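Local coordinates for capsid (Human calicivirus NLV/Boxer/2001/US, PDB 4RDL), which forms the protruding P domain of the norovirus capsid, which as a dimer binds histo-blood group antigens such as the Lewis y tetrasaccharide, at residues V29-D34 with S219-V224; P46-G51 with K228-L233. All coordinates share one frame; numbering follows the deposited sequence.

Interaction 1: V29-D34 with S219-V224; sequences VPMLID and STFPTV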
loop_
_atom_site.group_PDB
_atom_site.type_symbol
_atom_site.label_atom_id
_atom_site.label_comp_id
_atom_site.label_asym_id
_atom_site.label_seq_id
_atom_site.Cartn_x
_atom_site.Cartn_y
_atom_site.Cartn_z
ATOM N N VAL A 29 4.286 5.489 6.272
ATOM C CA VAL A 29 4.289 5.881 4.861
ATOM C C VAL A 29 4.257 4.595 4.043
ATOM O O VAL A 29 4.711 3.553 4.520
ATOM C CB VAL A 29 5.546 6.699 4.474
ATOM C CG1 VAL A 29 5.503 8.091 5.101
ATOM C CG2 VAL A 29 6.812 5.960 4.881
ATOM N N PRO A 30 3.686 4.639 2.831
ATOM C CA PRO A 30 3.660 3.434 1.995
ATOM C C PRO A 30 4.988 3.266 1.256
ATOM O O PRO A 30 5.134 3.654 0.092
ATOM C CB PRO A 30 2.494 3.703 1.042
ATOM C CG PRO A 30 2.515 5.190 0.887
ATOM C CD PRO A 30 2.887 5.736 2.247
ATOM N N MET A 31 5.962 2.701 1.966
ATOM C CA MET A 31 7.311 2.496 1.456
ATOM C C MET A 31 7.830 1.206 2.037
ATOM O O MET A 31 7.569 0.900 3.199
ATOM C CB MET A 31 8.256 3.610 1.915
ATOM C CG MET A 31 7.934 4.995 1.431
ATOM S SD MET A 31 8.050 5.151 -0.353
ATOM C CE MET A 31 9.631 4.434 -0.700
ATOM N N LEU A 32 8.588 0.460 1.242
ATOM C CA LEU A 32 9.249 -0.729 1.763
ATOM C C LEU A 32 10.122 -0.390 2.975
ATOM O O LEU A 32 10.742 0.679 3.049
ATOM C CB LEU A 32 10.108 -1.368 0.678
ATOM C CG LEU A 32 9.364 -2.036 -0.474
ATOM C CD1 LEU A 32 10.350 -2.393 -1.580
ATOM C CD2 LEU A 32 8.616 -3.267 0.011
ATOM N N ILE A 33 10.170 -1.317 3.920
ATOM C CA ILE A 33 11.109 -1.222 5.030
ATOM C C ILE A 33 12.529 -1.480 4.532
ATOM O O ILE A 33 12.770 -2.458 3.821
ATOM C CB ILE A 33 10.739 -2.227 6.129
ATOM C CG1 ILE A 33 9.415 -1.808 6.782
ATOM C CG2 ILE A 33 11.861 -2.328 7.162
ATOM C CD1 ILE A 33 8.791 -2.860 7.663
ATOM N N ASP A 34 13.463 -0.607 4.904
ATOM C CA ASP A 34 14.865 -0.794 4.507
ATOM C C ASP A 34 15.826 -0.952 5.679
ATOM O O ASP A 34 17.047 -0.916 5.505
ATOM C CB ASP A 34 15.328 0.308 3.535
ATOM C CG ASP A 34 15.413 1.680 4.180
ATOM O OD1 ASP A 34 15.121 1.842 5.369
ATOM O OD2 ASP A 34 15.781 2.632 3.462
ATOM N N SER A 219 12.065 3.456 6.797
ATOM C CA SER A 219 12.033 3.602 5.348
ATOM C C SER A 219 12.669 4.917 4.954
ATOM O O SER A 219 12.464 5.945 5.610
ATOM C CB SER A 219 10.591 3.595 4.821
ATOM O OG SER A 219 9.940 2.374 5.118
ATOM N N THR A 220 13.411 4.894 3.855
ATOM C CA THR A 220 13.867 6.137 3.254
ATOM C C THR A 220 12.690 6.768 2.515
ATOM O O THR A 220 12.025 6.120 1.707
ATOM C CB THR A 220 15.045 5.898 2.308
ATOM O OG1 THR A 220 16.154 5.399 3.071
ATOM C CG2 THR A 220 15.453 7.193 1.639
ATOM N N PHE A 221 12.424 8.028 2.826
ATOM C CA PHE A 221 11.224 8.709 2.360
ATOM C C PHE A 221 11.526 10.203 2.401
ATOM O O PHE A 221 12.331 10.647 3.219
ATOM C CB PHE A 221 10.055 8.370 3.293
ATOM C CG PHE A 221 8.770 9.071 2.942
ATOM C CD1 PHE A 221 7.849 8.480 2.092
ATOM C CD2 PHE A 221 8.486 10.315 3.472
ATOM C CE1 PHE A 221 6.672 9.133 1.766
ATOM C CE2 PHE A 221 7.313 10.971 3.159
ATOM C CZ PHE A 221 6.406 10.380 2.300
ATOM N N PRO A 222 10.899 10.988 1.513
ATOM C CA PRO A 222 11.180 12.433 1.468
ATOM C C PRO A 222 10.541 13.245 2.611
ATOM O O PRO A 222 9.778 14.190 2.368
ATOM C CB PRO A 222 10.606 12.859 0.110
ATOM C CG PRO A 222 9.493 11.880 -0.121
ATOM C CD PRO A 222 10.054 10.562 0.384
ATOM N N THR A 223 10.852 12.857 3.845
ATOM C CA THR A 223 10.709 13.743 4.992
ATOM C C THR A 223 11.981 14.595 4.986
ATOM O O THR A 223 13.026 14.214 5.543
ATOM C CB THR A 223 10.553 12.960 6.316
ATOM O OG1 THR A 223 11.314 11.752 6.242
ATOM C CG2 THR A 223 9.076 12.601 6.584
ATOM N N VAL A 224 11.908 15.726 4.295
ATOM C CA VAL A 224 13.099 16.512 3.994
ATOM C C VAL A 224 13.725 17.066 5.271
ATOM O O VAL A 224 13.031 17.630 6.119
ATOM C CB VAL A 224 12.766 17.611 2.969
ATOM C CG1 VAL A 224 13.950 18.546 2.746
ATOM C CG2 VAL A 224 12.330 16.968 1.656
HETATM O O HOH W 1 12.758 2.245 2.051
#
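Val29 and Phe221 meet from opposite directions, the valine methyl CG1 seated over the middle of the aromatic ring. CG1 lies 3.6 Å from the ring centroid and only 9° off the ring normal, a CH-pi contact that uses one face of the phenyl group; the other face is covered, nearer its rim, by CD of the adjoining Pro222. The ring reaches the valine because Phe221 CG stands opposite its own backbone N (chi1 177°), which directs the ring out toward the loop. Met31 takes the edge instead. Its chain folds at chi2 and chi3, with CG 3.5 Å from Phe221 CD1 and the sulfur also beside the rim, a Met-aromatic contact; the same bend carries the methyl CE to the carbonyl O of Thr220.

The polar half of the contact lies on the Ser219-Thr220 side of the aromatic group. Ser219 OG donates to Leu32 O at 2.8 Å, coming in from above the carbonyl plane, 55° out of it. A water also donates to Leu32 O, and this water accepts a bond from Thr220 N, so two donors grip the one carbonyl. Asp34, with CG wedged between its backbone N and carbonyl carbon (chi1 68°), swings its carboxylate across Thr220: OD2 accepts from Thr220 OG1 at 2.8 Å and, weakly, from Thr220 N. Thr218 OG1 is hydrogen-bonded to the second oxygen, OD1, which fixes the carboxylate's rotation.

Pro30 and Leu32 also pack on Arg72 and Cys69 of the second subunit. Pro30 and Pro222 each centre an inverse gamma turn, and the contact sits at the margin of an antiparallel sheet of the P domain, where the loop leading into strand 35-38 lies against the end of the neighbouring strand 213-220 and the turn that follows it.

Interaction 2: P46-G51 with K228-L233; sequences PQFQNG and KVPCTL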
loop_
_atom_site.group_PDB
_atom_site.type_symbol
_atom_site.label_atom_id
_atom_site.label_comp_id
_atom_site.label_asym_id
_atom_site.label_seq_id
_atom_site.Cartn_x
_atom_site.Cartn_y
_atom_site.Cartn_z
ATOM N N PRO A 46 7.722 7.276 21.430
ATOM C CA PRO A 46 6.849 7.114 20.265
ATOM C C PRO A 46 5.379 7.054 20.673
ATOM O O PRO A 46 5.020 6.363 21.633
ATOM C CB PRO A 46 7.295 5.767 19.684
ATOM C CG PRO A 46 7.775 5.005 20.864
ATOM C CD PRO A 46 8.420 6.023 21.777
ATOM N N GLN A 47 4.541 7.788 19.951
ATOM C CA GLN A 47 3.099 7.690 20.122
ATOM C C GLN A 47 2.470 7.801 18.742
ATOM O O GLN A 47 1.549 8.592 18.509
ATOM C CB GLN A 47 2.558 8.757 21.081
ATOM C CG GLN A 47 1.086 8.539 21.419
ATOM C CD GLN A 47 0.554 9.470 22.489
ATOM O OE1 GLN A 47 1.260 10.352 22.978
ATOM N NE2 GLN A 47 -0.707 9.272 22.861
ATOM N N PHE A 48 2.996 7.004 17.819
ATOM C CA PHE A 48 2.482 6.975 16.461
ATOM C C PHE A 48 1.014 6.572 16.498
ATOM O O PHE A 48 0.589 5.836 17.396
ATOM C CB PHE A 48 3.290 6.001 15.603
ATOM C CG PHE A 48 4.772 6.232 15.669
ATOM C CD1 PHE A 48 5.279 7.517 15.768
ATOM C CD2 PHE A 48 5.654 5.162 15.657
ATOM C CE1 PHE A 48 6.652 7.734 15.847
ATOM C CE2 PHE A 48 7.017 5.370 15.723
ATOM C CZ PHE A 48 7.519 6.656 15.835
ATOM N N GLN A 49 0.233 7.067 15.542
ATOM C CA GLN A 49 -1.178 6.720 15.479
ATOM C C GLN A 49 -1.457 5.702 14.383
ATOM O O GLN A 49 -2.494 5.035 14.396
ATOM C CB GLN A 49 -2.028 7.975 15.304
ATOM C CG GLN A 49 -1.918 8.904 16.496
ATOM C CD GLN A 49 -2.297 8.204 17.784
ATOM O OE1 GLN A 49 -3.394 7.658 17.902
ATOM N NE2 GLN A 49 -1.383 8.198 18.754
ATOM N N ASN A 50 -0.528 5.600 13.435
ATOM C CA ASN A 50 -0.558 4.545 12.436
ATOM C C ASN A 50 0.391 3.412 12.826
ATOM O O ASN A 50 1.308 3.613 13.627
ATOM C CB ASN A 50 -0.250 5.105 11.048
ATOM C CG ASN A 50 -1.396 5.936 10.500
ATOM O OD1 ASN A 50 -2.564 5.588 10.692
ATOM N ND2 ASN A 50 -1.075 7.041 9.838
ATOM N N GLY A 51 0.145 2.222 12.284
ATOM C CA GLY A 51 0.879 1.020 12.664
ATOM C C GLY A 51 0.612 0.552 14.083
ATOM O O GLY A 51 1.443 -0.165 14.651
ATOM N N LYS A 228 14.354 9.503 7.018
ATOM C CA LYS A 228 14.297 8.147 7.542
ATOM C C LYS A 228 13.085 8.065 8.460
ATOM O O LYS A 228 13.123 8.542 9.593
ATOM C CB LYS A 228 15.594 7.807 8.296
ATOM C CG LYS A 228 15.653 6.380 8.857
ATOM C CD LYS A 228 16.977 6.095 9.575
ATOM C CE LYS A 228 18.149 6.066 8.606
ATOM N NZ LYS A 228 18.241 4.785 7.839
ATOM N N VAL A 229 11.998 7.485 7.955
ATOM C CA VAL A 229 10.747 7.428 8.705
ATOM C C VAL A 229 10.697 6.183 9.581
ATOM O O VAL A 229 10.780 5.064 9.078
ATOM C CB VAL A 229 9.524 7.434 7.767
ATOM C CG1 VAL A 229 8.231 7.174 8.556
ATOM C CG2 VAL A 229 9.447 8.753 7.002
ATOM N N PRO A 230 10.596 6.380 10.904
ATOM C CA PRO A 230 10.513 5.268 11.857
ATOM C C PRO A 230 9.058 4.891 12.136
ATOM O O PRO A 230 8.200 5.774 12.209
ATOM C CB PRO A 230 11.137 5.864 13.112
ATOM C CG PRO A 230 10.681 7.310 13.064
ATOM C CD PRO A 230 10.656 7.688 11.587
ATOM N N CYS A 231 8.787 3.595 12.282
ATOM C CA CYS A 231 7.479 3.117 12.716
ATOM C C CYS A 231 7.687 1.942 13.679
ATOM O O CYS A 231 8.780 1.375 13.744
ATOM C CB CYS A 231 6.603 2.715 11.520
ATOM S SG CYS A 231 7.110 1.207 10.688
ATOM N N THR A 232 6.663 1.596 14.447
ATOM C CA THR A 232 6.828 0.559 15.462
ATOM C C THR A 232 6.362 -0.837 15.023
ATOM O O THR A 232 6.635 -1.824 15.700
ATOM C CB THR A 232 6.221 0.978 16.823
ATOM O OG1 THR A 232 4.967 1.643 16.616
ATOM C CG2 THR A 232 7.171 1.934 17.562
ATOM N N LEU A 233 5.674 -0.922 13.884
ATOM C CA LEU A 233 5.358 -2.222 13.276
ATOM C C LEU A 233 5.278 -2.118 11.757
ATOM O O LEU A 233 4.771 -1.129 11.229
ATOM C CB LEU A 233 4.004 -2.751 13.757
ATOM C CG LEU A 233 3.806 -3.311 15.159
ATOM C CD1 LEU A 233 2.325 -3.637 15.392
ATOM C CD2 LEU A 233 4.694 -4.542 15.381
HETATM O O HOH W 2 4.264 4.131 18.369
HETATM O O HOH W 3 3.941 2.668 13.707
HETATM O O HOH W 4 3.104 -0.271 16.792
#
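Phe48 lays one corner of its ring against the chain of residues 230-232, where the edge of an antiparallel sheet in the P domain, strand 228-231, gives way to a loop. CE2 approaches Pro230 O at 3.7 Å and Cys231 CA at 3.8 Å, both obliquely, while Thr232 OG1 sits at the ring edge near its plane, 3.7 Å from CD2. The methyl CG2 of Thr232 touches the same corner. One face of the ring is covered by CB of Pro46 from its own segment, offset toward the rim. Farther along, Leu233 rests its CB and CD1 against Gly51 O.

Water carries the polar link between the segments. One molecule accepts from Phe48 N and is hydrogen-bonded to Thr232 OG1, a second donates to Asn50 O and accepts from Thr232 N, and a third joins Gly51 O to Thr232 OG1. With chi1 at 41°, OG1 is placed between its own backbone N and carbonyl carbon, where it meets two of these waters.

The next shell holds the loop in shape. Asp109 OD2 accepts from the backbone N of both Gln49 and Asn50, and Arg28 NH1 bonds to Pro230 O on the strand side. Within the loop, Gln49 folds back so that NE2 donates to Gln47 O at 3.0 Å, from above that carbonyl's plane.

Interactions 1 and 2 share the sheet, their centres 12 Å apart: strands 213-220 and 228-231 are antiparallel neighbours, and a probable backbone hydrogen bond joins Ser219 O to Val229 N at 2.8 Å. Val229 CG2 also packs back into interaction 1, 3.6 Å from Thr223 OG1 and 3.8 Å from Phe221 CB. Interaction 2 is the more deeply buried, while interaction 1 leads outward to the receptor site. Val224, at the end of its second segment, lines a glycan pocket and touches a fucose, whereas the Phe221 side chain lies about 12 Å from a bound fucose. Val224 also packs on Thr129 of the second subunit.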